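PDB 2P67: LAO/AO transport system kinase from Escherichia coli, which belongs to the MeaB family of P-loop GTPases and has the parallel-sheet fold of that superfamily. Local coordinates for residues A[154-159]-A[164-169]; A[22-27]-A[145-150]; A[29-34]-A[137-142]; A[69-74]-A[200-205]. All blocks are in the same frame, centred on the assembly; numbering follows the deposited sequence. Where two conformers were deposited one is given.

How the interactions relate
Interactions 2 and 3 both join helix 21-32 to helix 133-146. Their centres are 11 Å apart, and in sequence the segments of interaction 3 fall between those of interaction 2. Interactions 1 and 4 reach the same parallel sheet, with centres 17 Å apart. A salt bridge links them, Glu-155 OE2 to Lys-69 NZ at 2.8 Å. Lys-69 belongs to a probable P-loop. Interactions 1 and 3 also touch: Met-169 SD packs on Ala-137 CB at 4.0 Å. The sodium ion, bound by Arg-272 and Ser-276, is about 7 Å from the side chain of Met-169 and about 12 Å from that of Glu-139.

Interaction 1 of 4, residues A[154-159]-A[164-169]; sequences VETVGV and TEVARM
Met-169 N donates to Val-166 O at 3.0 Å, a backbone bond within 164-169. Both residues of this bond face Val-154 on the strand, and the contact itself is wholly apolar. Val-166 supplies two methyls to it. CG1 lies alongside Val-154 CG1 at 3.8 Å. CG2 lies against Thr-156 CG2 at 3.6 Å, so one valine spans two strand residues that point the same way. The two valines pass side by side, pointing in opposite senses, rather than meeting head on. Val-154 is modelled in two conformers, and its contacts hold for one of them. In Thr-156 a chi1 of -164° sets CG2 between the backbone N and the carbonyl carbon, on the side of Val-166. Its hydroxyl OG1 is directed elsewhere, into a hydrogen bond with Val-92 O. Met-169 CG adds a looser apolar contact to Val-154 CG1 at 4.3 Å. The run Glu-155 to Gly-158 resembles the DxxG motif of P-loop GTPases, with Glu in place of Asp. Glu-155 points away from this helix. Strand 151-157 lies between strands 57-63 and 87-92, bonded through its backbone to both. The chain leaves it for helix 162-167 and re-enters the sheet as strand 172-177, beyond strand 57-63. This is a beta-alpha-beta crossover, and helix 133-146 packs on Met-169 beside it.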
loop_
_atom_site.group_PDB
_atom_site.type_symbol
_atom_site.label_atom_id
_atom_site.label_comp_id
_atom_site.label_asym_id
_atom_site.label_seq_id
_atom_site.Cartn_x
_atom_site.Cartn_y
_atom_site.Cartn_z
ATOM N N VAL A 154 5.188 -18.046 -12.761
ATOM C CA VAL A 154 5.603 -18.120 -11.377
ATOM C C VAL A 154 4.345 -18.374 -10.546
ATOM O O VAL A 154 3.324 -17.681 -10.695
ATOM C CB VAL A 154 6.441 -16.876 -10.929
ATOM C CG1 VAL A 154 5.629 -15.563 -10.985
ATOM C CG2 VAL A 154 7.056 -17.101 -9.543
ATOM N N GLU A 155 4.390 -19.393 -9.703
ATOM C CA GLU A 155 3.171 -19.732 -8.982
ATOM C C GLU A 155 3.405 -19.953 -7.499
ATOM O O GLU A 155 4.458 -20.419 -7.099
ATOM C CB GLU A 155 2.458 -20.920 -9.638
ATOM C CG GLU A 155 3.261 -22.204 -9.650
ATOM C CD GLU A 155 2.928 -23.097 -8.482
ATOM O OE1 GLU A 155 3.386 -24.254 -8.488
ATOM O OE2 GLU A 155 2.197 -22.667 -7.567
ATOM N N THR A 156 2.425 -19.575 -6.684
ATOM C CA THR A 156 2.512 -19.837 -5.259
ATOM C C THR A 156 1.108 -19.795 -4.662
ATOM O O THR A 156 0.149 -19.453 -5.342
ATOM C CB THR A 156 3.498 -18.871 -4.532
ATOM O OG1 THR A 156 3.847 -19.390 -3.231
ATOM C CG2 THR A 156 2.921 -17.450 -4.410
ATOM N N VAL A 157 1.017 -20.165 -3.389
ATOM C CA VAL A 157 -0.246 -20.117 -2.666
ATOM C C VAL A 157 -0.629 -18.665 -2.425
ATOM O O VAL A 157 0.223 -17.826 -2.118
ATOM C CB VAL A 157 -0.157 -20.878 -1.319
ATOM C CG1 VAL A 157 -1.484 -20.827 -0.587
ATOM C CG2 VAL A 157 0.219 -22.327 -1.562
ATOM N N GLY A 158 -1.916 -18.375 -2.591
ATOM C CA GLY A 158 -2.455 -17.071 -2.289
ATOM C C GLY A 158 -2.812 -17.082 -0.826
ATOM O O GLY A 158 -3.775 -17.757 -0.410
ATOM N N VAL A 159 -1.991 -16.374 -0.051
ATOM C CA VAL A 159 -2.109 -16.269 1.404
ATOM C C VAL A 159 -1.300 -15.045 1.808
ATOM O O VAL A 159 -0.253 -14.754 1.213
ATOM C CB VAL A 159 -1.579 -17.549 2.138
ATOM C CG1 VAL A 159 -0.066 -17.720 1.953
ATOM C CG2 VAL A 159 -1.947 -17.529 3.621
ATOM N N THR A 164 0.393 -9.766 -4.060
ATOM C CA THR A 164 1.065 -8.522 -4.437
ATOM C C THR A 164 2.554 -8.740 -4.749
ATOM O O THR A 164 3.084 -8.116 -5.671
ATOM C CB THR A 164 0.819 -7.378 -3.431
ATOM O OG1 THR A 164 1.395 -7.715 -2.166
ATOM C CG2 THR A 164 -0.703 -7.129 -3.255
ATOM N N GLU A 165 3.192 -9.660 -4.019
ATOM C CA GLU A 165 4.605 -10.033 -4.245
ATOM C C GLU A 165 4.833 -10.662 -5.635
ATOM O O GLU A 165 5.735 -10.257 -6.364
ATOM C CB GLU A 165 5.096 -10.981 -3.139
ATOM C CG GLU A 165 5.107 -10.333 -1.751
ATOM C CD GLU A 165 5.217 -11.341 -0.612
ATOM O OE1 GLU A 165 4.905 -12.539 -0.819
ATOM O OE2 GLU A 165 5.608 -10.928 0.504
ATOM N N VAL A 166 3.993 -11.629 -6.000
ATOM C CA VAL A 166 4.056 -12.253 -7.334
ATOM C C VAL A 166 3.713 -11.209 -8.409
ATOM O O VAL A 166 4.330 -11.151 -9.487
ATOM C CB VAL A 166 3.074 -13.451 -7.430
ATOM C CG1 VAL A 166 2.951 -13.957 -8.868
ATOM C CG2 VAL A 166 3.515 -14.589 -6.510
ATOM N N ALA A 167 2.693 -10.398 -8.127
ATOM C CA ALA A 167 2.197 -9.436 -9.107
ATOM C C ALA A 167 3.287 -8.495 -9.588
ATOM O O ALA A 167 3.269 -8.085 -10.740
ATOM C CB ALA A 167 1.055 -8.620 -8.506
ATOM N N ARG A 168 4.224 -8.171 -8.695
ATOM C CA ARG A 168 5.305 -7.207 -8.950
ATOM C C ARG A 168 6.382 -7.713 -9.903
ATOM O O ARG A 168 7.237 -6.943 -10.323
ATOM C CB ARG A 168 6.011 -6.839 -7.639
ATOM C CG ARG A 168 5.207 -6.033 -6.659
ATOM C CD ARG A 168 6.115 -5.376 -5.627
ATOM N NE ARG A 168 6.811 -6.320 -4.754
ATOM C CZ ARG A 168 6.568 -6.465 -3.448
ATOM N NH1 ARG A 168 5.636 -5.724 -2.854
ATOM N NH2 ARG A 168 7.264 -7.346 -2.736
ATOM N N MET A 169 6.366 -9.006 -10.211
ATOM C CA MET A 169 7.359 -9.554 -11.136
ATOM C C MET A 169 6.793 -10.160 -12.428
ATOM O O MET A 169 7.509 -10.853 -13.146
ATOM C CB MET A 169 8.270 -10.569 -10.411
ATOM C CG MET A 169 7.633 -11.926 -10.075
ATOM S SD MET A 169 8.784 -13.009 -9.108
ATOM C CE MET A 169 8.332 -12.455 -7.509
#

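Interaction 2 of 4, residues A[22-27]-A[145-150]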
loop_
_atom_site.group_PDB
_atom_site.type_symbol
_atom_site.label_atom_id
_atom_site.label_comp_id
_atom_site.label_asym_id
_atom_site.label_seq_id
_atom_site.Cartn_x
_atom_site.Cartn_y
_atom_site.Cartn_z
ATOM N N ALA A 22 19.355 -29.707 -19.720
ATOM C CA ALA A 22 20.375 -30.087 -18.727
ATOM C C ALA A 22 21.194 -28.871 -18.296
ATOM O O ALA A 22 21.501 -28.715 -17.108
ATOM C CB ALA A 22 21.275 -31.196 -19.257
ATOM N N THR A 23 21.502 -27.994 -19.259
ATOM C CA THR A 23 22.262 -26.785 -18.968
ATOM C C THR A 23 21.423 -25.786 -18.159
ATOM O O THR A 23 21.941 -25.160 -17.251
ATOM C CB THR A 23 22.892 -26.119 -20.225
ATOM O OG1 THR A 23 23.847 -27.007 -20.810
ATOM C CG2 THR A 23 23.645 -24.848 -19.839
ATOM N N LEU A 24 20.145 -25.649 -18.489
ATOM C CA LEU A 24 19.264 -24.812 -17.698
ATOM C C LEU A 24 19.235 -25.277 -16.230
ATOM O O LEU A 24 19.421 -24.467 -15.324
ATOM C CB LEU A 24 17.852 -24.763 -18.286
ATOM C CG LEU A 24 16.858 -23.833 -17.564
ATOM C CD1 LEU A 24 17.373 -22.390 -17.419
ATOM C CD2 LEU A 24 15.500 -23.859 -18.235
ATOM N N ALA A 25 19.042 -26.576 -16.012
ATOM C CA ALA A 25 18.998 -27.114 -14.643
ATOM C C ALA A 25 20.317 -26.859 -13.930
ATOM O O ALA A 25 20.336 -26.461 -12.765
ATOM C CB ALA A 25 18.680 -28.580 -14.678
ATOM N N GLN A 26 21.423 -27.081 -14.642
ATOM C CA GLN A 26 22.759 -26.855 -14.098
ATOM C C GLN A 26 22.964 -25.390 -13.712
ATOM O O GLN A 26 23.530 -25.090 -12.681
ATOM C CB GLN A 26 23.810 -27.193 -15.151
ATOM C CG GLN A 26 24.427 -28.561 -15.076
ATOM C CD GLN A 26 25.621 -28.627 -16.039
ATOM O OE1 GLN A 26 26.769 -28.423 -15.641
ATOM N NE2 GLN A 26 25.338 -28.832 -17.314
ATOM N N ALA A 27 22.541 -24.480 -14.590
ATOM C CA ALA A 27 22.652 -23.039 -14.333
ATOM C C ALA A 27 21.813 -22.609 -13.117
ATOM O O ALA A 27 22.248 -21.807 -12.273
ATOM C CB ALA A 27 22.242 -22.248 -15.608
ATOM N N GLU A 145 14.071 -17.136 -19.575
ATOM C CA GLU A 145 13.959 -16.194 -20.692
ATOM C C GLU A 145 15.124 -16.383 -21.648
ATOM O O GLU A 145 14.933 -16.486 -22.875
ATOM C CB GLU A 145 13.911 -14.762 -20.178
ATOM C CG GLU A 145 12.537 -14.458 -19.492
ATOM C CD GLU A 145 12.356 -13.012 -19.084
ATOM O OE1 GLU A 145 13.316 -12.228 -19.163
ATOM O OE2 GLU A 145 11.230 -12.660 -18.661
ATOM N N ALA A 146 16.325 -16.430 -21.084
ATOM C CA ALA A 146 17.529 -16.618 -21.898
ATOM C C ALA A 146 17.503 -17.978 -22.611
ATOM O O ALA A 146 17.985 -18.097 -23.750
ATOM C CB ALA A 146 18.785 -16.440 -21.039
ATOM N N ALA A 147 16.889 -18.981 -21.973
ATOM C CA ALA A 147 16.731 -20.331 -22.537
ATOM C C ALA A 147 15.669 -20.454 -23.655
ATOM O O ALA A 147 15.498 -21.529 -24.253
ATOM C CB ALA A 147 16.414 -21.320 -21.418
ATOM N N GLY A 148 14.936 -19.375 -23.903
ATOM C CA GLY A 148 14.022 -19.307 -25.030
ATOM C C GLY A 148 12.610 -19.770 -24.741
ATOM O O GLY A 148 11.853 -20.047 -25.673
ATOM N N TYR A 149 12.243 -19.885 -23.458
ATOM C CA TYR A 149 10.863 -20.203 -23.111
ATOM C C TYR A 149 9.903 -19.107 -23.602
ATOM O O TYR A 149 10.220 -17.933 -23.545
ATOM C CB TYR A 149 10.722 -20.527 -21.595
ATOM C CG TYR A 149 11.304 -21.889 -21.360
ATOM C CD1 TYR A 149 10.498 -23.019 -21.432
ATOM C CD2 TYR A 149 12.674 -22.062 -21.174
ATOM C CE1 TYR A 149 11.016 -24.287 -21.290
ATOM C CE2 TYR A 149 13.218 -23.348 -21.042
ATOM C CZ TYR A 149 12.370 -24.449 -21.096
ATOM O OH TYR A 149 12.848 -25.731 -20.988
ATOM N N ASP A 150 8.741 -19.519 -24.100
ATOM C CA ASP A 150 7.735 -18.609 -24.608
ATOM C C ASP A 150 6.920 -17.985 -23.483
ATOM O O ASP A 150 6.550 -16.794 -23.542
ATOM C CB ASP A 150 6.806 -19.352 -25.548
ATOM C CG ASP A 150 7.515 -19.804 -26.818
ATOM O OD1 ASP A 150 7.925 -18.940 -27.615
ATOM O OD2 ASP A 150 7.692 -21.012 -26.983
#
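Leu-24 sends its branched end out from helix 21-32 with CG trans to the backbone N (chi1 -177°), and its second torsion places CD2 trans to CA, extended toward Ala-147 and Tyr-149. Tyr-149 keeps CG beside its own backbone N (chi1 -74°), and its ring comes from the opposite direction. The two meet where Leu-24 CD2 touches Tyr-149 CE2 at 3.7 Å. The methyl meets the ring obliquely. The same methyl also rests on Ala-147 CB at 4.2 Å. One leucine makes the whole contact. Both of its methyls lie near Ala-147 CB, and CD2 alone reaches the tyrosine ring. All three residues are buried. The spacing of Ala-147 and Tyr-149 is set by the end of helix 133-146. Gly-148 takes a positive phi of 90° there and bonds back into the last turn, with Gly-148 N to Glu-145 O at 3.1 Å. This is a Schellman motif. It turns the chain off the helix and sets Tyr-149 down next to Ala-147 on the side that faces Leu-24. Leu-16 of helix 9-17 touches both Leu-24 and Ala-147. Phe-120 of strand 119-124 packs on Leu-24 and on Tyr-149, and just past the tyrosine the chain enters strand 151-157.

Interaction 3 of 4, residues A[29-34]-A[137-142]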
loop_
_atom_site.group_PDB
_atom_site.type_symbol
_atom_site.label_atom_id
_atom_site.label_comp_id
_atom_site.label_asym_id
_atom_site.label_seq_id
_atom_site.Cartn_x
_atom_site.Cartn_y
_atom_site.Cartn_z
ATOM N N THR A 29 20.970 -24.593 -10.576
ATOM C CA THR A 29 21.686 -25.144 -9.411
ATOM C C THR A 29 22.858 -24.262 -9.000
ATOM O O THR A 29 23.043 -23.975 -7.803
ATOM C CB THR A 29 22.118 -26.608 -9.651
ATOM O OG1 THR A 29 20.946 -27.425 -9.708
ATOM C CG2 THR A 29 23.021 -27.134 -8.510
ATOM N N LEU A 30 23.594 -23.772 -9.993
ATOM C CA LEU A 30 24.704 -22.849 -9.762
ATOM C C LEU A 30 24.257 -21.570 -9.076
ATOM O O LEU A 30 24.894 -21.110 -8.130
ATOM C CB LEU A 30 25.406 -22.526 -11.091
ATOM C CG LEU A 30 26.589 -21.555 -11.048
ATOM C CD1 LEU A 30 27.788 -22.189 -10.352
ATOM C CD2 LEU A 30 26.950 -21.116 -12.462
ATOM N N VAL A 31 23.171 -20.982 -9.582
ATOM C CA VAL A 31 22.560 -19.779 -9.002
ATOM C C VAL A 31 22.051 -20.019 -7.565
ATOM O O VAL A 31 22.012 -19.095 -6.746
ATOM C CB VAL A 31 21.435 -19.236 -9.949
ATOM C CG1 VAL A 31 20.604 -18.136 -9.286
ATOM C CG2 VAL A 31 22.057 -18.749 -11.243
ATOM N N GLU A 32 21.695 -21.258 -7.253
ATOM C CA GLU A 32 21.234 -21.622 -5.907
ATOM C C GLU A 32 22.337 -22.032 -4.911
ATOM O O GLU A 32 22.066 -22.242 -3.715
ATOM C CB GLU A 32 20.203 -22.735 -6.009
ATOM C CG GLU A 32 18.921 -22.323 -6.694
ATOM C CD GLU A 32 17.926 -23.456 -6.723
ATOM O OE1 GLU A 32 18.355 -24.598 -7.014
ATOM O OE2 GLU A 32 16.723 -23.204 -6.442
ATOM N N SER A 33 23.565 -22.181 -5.398
ATOM C CA SER A 33 24.683 -22.545 -4.534
ATOM C C SER A 33 25.150 -21.373 -3.679
ATOM O O SER A 33 25.218 -20.244 -4.145
ATOM C CB SER A 33 25.851 -23.061 -5.363
ATOM O OG SER A 33 26.937 -23.427 -4.524
ATOM N N ARG A 34 25.468 -21.663 -2.420
ATOM C CA ARG A 34 26.009 -20.660 -1.499
ATOM C C ARG A 34 27.545 -20.689 -1.424
ATOM O O ARG A 34 28.164 -19.887 -0.729
ATOM C CB ARG A 34 25.381 -20.826 -0.111
ATOM C CG ARG A 34 23.896 -20.462 -0.089
ATOM C CD ARG A 34 23.352 -20.422 1.328
ATOM N NE ARG A 34 23.273 -21.758 1.905
ATOM C CZ ARG A 34 22.216 -22.561 1.800
ATOM N NH1 ARG A 34 21.130 -22.172 1.137
ATOM N NH2 ARG A 34 22.245 -23.757 2.368
ATOM N N ALA A 137 13.425 -16.186 -7.389
ATOM C CA ALA A 137 12.410 -16.406 -8.418
ATOM C C ALA A 137 12.720 -15.584 -9.659
ATOM O O ALA A 137 12.659 -16.108 -10.773
ATOM C CB ALA A 137 10.996 -16.078 -7.875
ATOM N N ARG A 138 13.048 -14.302 -9.459
ATOM C CA ARG A 138 13.374 -13.413 -10.565
ATOM C C ARG A 138 14.576 -13.903 -11.378
ATOM O O ARG A 138 14.543 -13.885 -12.619
ATOM C CB ARG A 138 13.618 -11.988 -10.075
ATOM C CG ARG A 138 12.367 -11.247 -9.652
ATOM C CD ARG A 138 12.699 -9.840 -9.208
ATOM N NE ARG A 138 11.648 -9.320 -8.341
ATOM C CZ ARG A 138 10.715 -8.434 -8.680
ATOM N NH1 ARG A 138 10.683 -7.913 -9.910
ATOM N NH2 ARG A 138 9.814 -8.062 -7.758
ATOM N N GLU A 139 15.640 -14.312 -10.689
ATOM C CA GLU A 139 16.826 -14.807 -11.387
ATOM C C GLU A 139 16.532 -16.098 -12.191
ATOM O O GLU A 139 16.975 -16.251 -13.339
ATOM C CB GLU A 139 17.995 -14.968 -10.404
ATOM C CG GLU A 139 18.416 -13.620 -9.826
ATOM C CD GLU A 139 19.458 -13.717 -8.742
ATOM O OE1 GLU A 139 19.611 -14.809 -8.133
ATOM O OE2 GLU A 139 20.122 -12.681 -8.513
ATOM N N LEU A 140 15.766 -17.017 -11.604
ATOM C CA LEU A 140 15.415 -18.233 -12.307
ATOM C C LEU A 140 14.553 -17.915 -13.539
ATOM O O LEU A 140 14.718 -18.542 -14.575
ATOM C CB LEU A 140 14.691 -19.194 -11.377
ATOM C CG LEU A 140 15.454 -19.684 -10.131
ATOM C CD1 LEU A 140 14.593 -20.725 -9.437
ATOM C CD2 LEU A 140 16.814 -20.292 -10.474
ATOM N N MET A 141 13.647 -16.942 -13.400
ATOM C CA MET A 141 12.827 -16.454 -14.521
ATOM C C MET A 141 13.711 -15.921 -15.661
ATOM O O MET A 141 13.481 -16.249 -16.827
ATOM C CB MET A 141 11.852 -15.351 -14.058
ATOM C CG MET A 141 10.702 -15.850 -13.175
ATOM S SD MET A 141 9.696 -14.486 -12.493
ATOM C CE MET A 141 8.638 -14.134 -13.927
ATOM N N LEU A 142 14.728 -15.130 -15.313
ATOM C CA LEU A 142 15.706 -14.649 -16.310
ATOM C C LEU A 142 16.393 -15.793 -17.057
ATOM O O LEU A 142 16.516 -15.746 -18.288
ATOM C CB LEU A 142 16.750 -13.750 -15.654
ATOM C CG LEU A 142 16.325 -12.379 -15.126
ATOM C CD1 LEU A 142 17.549 -11.670 -14.575
ATOM C CD2 LEU A 142 15.636 -11.518 -16.226
#
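Between 29-34 and 137-142 the nearest CA atoms are those of Val-31 and Glu-139, 8.0 Å apart, near the C-terminal end of helix 21-32. Their side chains cross at a slant. Val-31 directs CG1 away from its backbone N (chi1 170°), and this methyl meets Glu-139 OE1 at 3.7 Å, so a methyl lies against a carboxylate oxygen. Glu-139 is extended beyond CG and carries its acid group across the gap between the helices. This group is buried but not without polar partners. Its OE2 is hydrogen-bonded to Gln-135 NE2, one turn back on the same helix, and its OE1 forms a salt bridge with Arg-317 of the second subunit. Such company would be expected to favour the charged form. Arg-317 of the second subunit also packs on Val-31, so this helix pair takes part in the dimer interface.

Leu-140 packs loosely over the same place, near Val-31 as well as Glu-32. Its CD2 is about 4.5 Å from Val-31 CG1, and Glu-32 OE2 comes to 4.4 Å from Leu-140 CD1. The other oxygen of Glu-32, OE1, is held by a salt bridge to Arg-122 NH1. Helix 21-32 packs beside helix 133-146 here. Helix 36-49 lies next to both, with Leu-41 and Ser-42 against Leu-30 and Leu-46 against Glu-139.

Interaction 4 of 4, residues A[69-74]-A[200-205]; sequences KSTFLE and VINKDD
Asn-202 offers the two ends of its amide to different parts of the fold: ND2 faces Thr-71 and Phe-72 on the helix, while OD1 is held by two backbone N-H groups. OD1 accepts from Lys-203 N at 2.9 Å, a weak bond bent to 141°, and from the backbone N of Ala-242. These two bonds should restrict rotation of the amide and keep ND2 toward the helix. There ND2 lies 3.5 Å from Thr-71 OG1 and 3.9 Å from Phe-72 CB. The Thr-71 and Asn-202 side chains approach at an angle rather than end to end. The threonine hydroxyl has a hydrogen bond of its own, with Gly-68 O one turn earlier.

Residues 202-205 read Asn-Lys-Asp-Asp, which fits the NKxD motif of P-loop GTPases. Lys-69 and Ser-70, at the start of the helix, match the Walker A pattern. The contact thus probably brings two signature loops of the family together. Lys-203 NZ makes a second link between them, through a hydrogen bond to Gly-66 O. Beyond Asn-202 the backbone turns sharply. Lys-203 has a positive phi of 73°, and Asp-204 is the centre of an inverse gamma turn with a weak bond from Asp-205 N to Lys-203 O at 2.9 Å.

While CB of Phe-72 stays against the amide, its ring lies against the sheet. Leu-176 of strand 172-177 packs on the ring, as do Ile-248 and Ile-251 of helix 248-264. Val-200 also points toward the helix and comes no closer than 4.6 Å.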
loop_
_atom_site.group_PDB
_atom_site.type_symbol
_atom_site.label_atom_id
_atom_site.label_comp_id
_atom_site.label_asym_id
_atom_site.label_seq_id
_atom_site.Cartn_x
_atom_site.Cartn_y
_atom_site.Cartn_z
ATOM N N LYS A 69 -5.175 -25.418 -7.832
ATOM C CA LYS A 69 -4.057 -24.798 -8.541
ATOM C C LYS A 69 -3.267 -25.834 -9.348
ATOM O O LYS A 69 -2.921 -25.585 -10.507
ATOM C CB LYS A 69 -3.147 -24.051 -7.554
ATOM C CG LYS A 69 -1.886 -23.458 -8.165
ATOM C CD LYS A 69 -1.232 -22.406 -7.265
ATOM C CE LYS A 69 -0.799 -22.925 -5.897
ATOM N NZ LYS A 69 0.331 -23.904 -5.933
ATOM N N SER A 70 -2.985 -26.984 -8.741
ATOM C CA SER A 70 -2.215 -28.039 -9.419
ATOM C C SER A 70 -2.898 -28.525 -10.704
ATOM O O SER A 70 -2.255 -28.636 -11.744
ATOM C CB SER A 70 -1.967 -29.229 -8.484
ATOM O OG SER A 70 -1.050 -28.894 -7.453
ATOM N N THR A 71 -4.194 -28.831 -10.624
ATOM C CA THR A 71 -4.928 -29.333 -11.797
ATOM C C THR A 71 -5.055 -28.264 -12.867
ATOM O O THR A 71 -4.922 -28.551 -14.067
ATOM C CB THR A 71 -6.319 -29.922 -11.438
ATOM O OG1 THR A 71 -7.190 -28.892 -10.936
ATOM C CG2 THR A 71 -6.169 -31.008 -10.397
ATOM N N PHE A 72 -5.302 -27.026 -12.430
ATOM C CA PHE A 72 -5.370 -25.905 -13.352
ATOM C C PHE A 72 -4.047 -25.710 -14.090
ATOM O O PHE A 72 -4.042 -25.598 -15.307
ATOM C CB PHE A 72 -5.787 -24.596 -12.650
ATOM C CG PHE A 72 -5.633 -23.387 -13.525
ATOM C CD1 PHE A 72 -6.590 -23.099 -14.491
ATOM C CD2 PHE A 72 -4.515 -22.562 -13.413
ATOM C CE1 PHE A 72 -6.447 -22.004 -15.329
ATOM C CE2 PHE A 72 -4.356 -21.459 -14.250
ATOM C CZ PHE A 72 -5.334 -21.177 -15.214
ATOM N N LEU A 73 -2.940 -25.644 -13.353
ATOM C CA LEU A 73 -1.629 -25.464 -13.965
ATOM C C LEU A 73 -1.282 -26.546 -14.980
ATOM O O LEU A 73 -0.718 -26.260 -16.039
ATOM C CB LEU A 73 -0.544 -25.373 -12.901
ATOM C CG LEU A 73 -0.502 -24.047 -12.145
ATOM C CD1 LEU A 73 0.461 -24.181 -10.972
ATOM C CD2 LEU A 73 -0.124 -22.879 -13.075
ATOM N N GLU A 74 -1.616 -27.786 -14.648
ATOM C CA GLU A 74 -1.398 -28.902 -15.565
ATOM C C GLU A 74 -2.211 -28.716 -16.844
ATOM O O GLU A 74 -1.669 -28.788 -17.945
ATOM C CB GLU A 74 -1.748 -30.234 -14.889
ATOM C CG GLU A 74 -1.493 -31.435 -15.812
ATOM C CD GLU A 74 -2.121 -32.723 -15.303
ATOM O OE1 GLU A 74 -3.240 -32.675 -14.755
ATOM O OE2 GLU A 74 -1.495 -33.793 -15.471
ATOM N N VAL A 200 -9.989 -16.481 -11.551
ATOM C CA VAL A 200 -10.515 -17.727 -12.100
ATOM C C VAL A 200 -11.129 -18.555 -10.962
ATOM O O VAL A 200 -10.504 -18.742 -9.918
ATOM C CB VAL A 200 -9.425 -18.553 -12.831
ATOM C CG1 VAL A 200 -9.978 -19.940 -13.193
ATOM C CG2 VAL A 200 -8.903 -17.823 -14.110
ATOM N N ILE A 201 -12.358 -19.034 -11.162
ATOM C CA ILE A 201 -13.006 -19.902 -10.180
ATOM C C ILE A 201 -12.947 -21.311 -10.758
ATOM O O ILE A 201 -13.612 -21.607 -11.756
ATOM C CB ILE A 201 -14.494 -19.495 -9.888
ATOM C CG1 ILE A 201 -14.669 -17.963 -9.711
ATOM C CG2 ILE A 201 -15.066 -20.304 -8.701
ATOM C CD1 ILE A 201 -14.014 -17.332 -8.443
ATOM N N ASN A 202 -12.107 -22.162 -10.174
ATOM C CA ASN A 202 -11.932 -23.535 -10.684
ATOM C C ASN A 202 -13.013 -24.446 -10.078
ATOM O O ASN A 202 -13.716 -24.049 -9.144
ATOM C CB ASN A 202 -10.508 -24.041 -10.368
ATOM C CG ASN A 202 -10.068 -25.259 -11.214
ATOM O OD1 ASN A 202 -10.681 -25.632 -12.233
ATOM N ND2 ASN A 202 -8.962 -25.880 -10.779
ATOM N N LYS A 203 -13.164 -25.639 -10.645
ATOM C CA LYS A 203 -14.091 -26.678 -10.143
ATOM C C LYS A 203 -15.539 -26.318 -10.428
ATOM O O LYS A 203 -16.444 -26.632 -9.638
ATOM C CB LYS A 203 -13.865 -26.997 -8.658
ATOM C CG LYS A 203 -12.436 -27.447 -8.340
ATOM C CD LYS A 203 -12.226 -27.739 -6.864
ATOM C CE LYS A 203 -10.773 -28.139 -6.622
ATOM N NZ LYS A 203 -10.428 -28.160 -5.172
ATOM N N ASP A 204 -15.747 -25.669 -11.569
ATOM C CA ASP A 204 -17.076 -25.480 -12.136
ATOM C C ASP A 204 -17.488 -26.793 -12.795
ATOM O O ASP A 204 -17.511 -26.917 -14.023
ATOM C CB ASP A 204 -17.105 -24.330 -13.161
ATOM C CG ASP A 204 -18.534 -23.891 -13.503
ATOM O OD1 ASP A 204 -19.471 -24.428 -12.877
ATOM O OD2 ASP A 204 -18.719 -23.020 -14.388
ATOM N N ASP A 205 -17.795 -27.777 -11.956
ATOM C CA ASP A 205 -18.107 -29.132 -12.409
ATOM C C ASP A 205 -19.029 -29.813 -11.403
ATOM O O ASP A 205 -19.183 -29.336 -10.267
ATOM C CB ASP A 205 -16.814 -29.951 -12.620
ATOM C CG ASP A 205 -15.954 -30.058 -11.358
ATOM O OD1 ASP A 205 -16.505 -30.324 -10.266
ATOM O OD2 ASP A 205 -14.714 -29.887 -11.457
#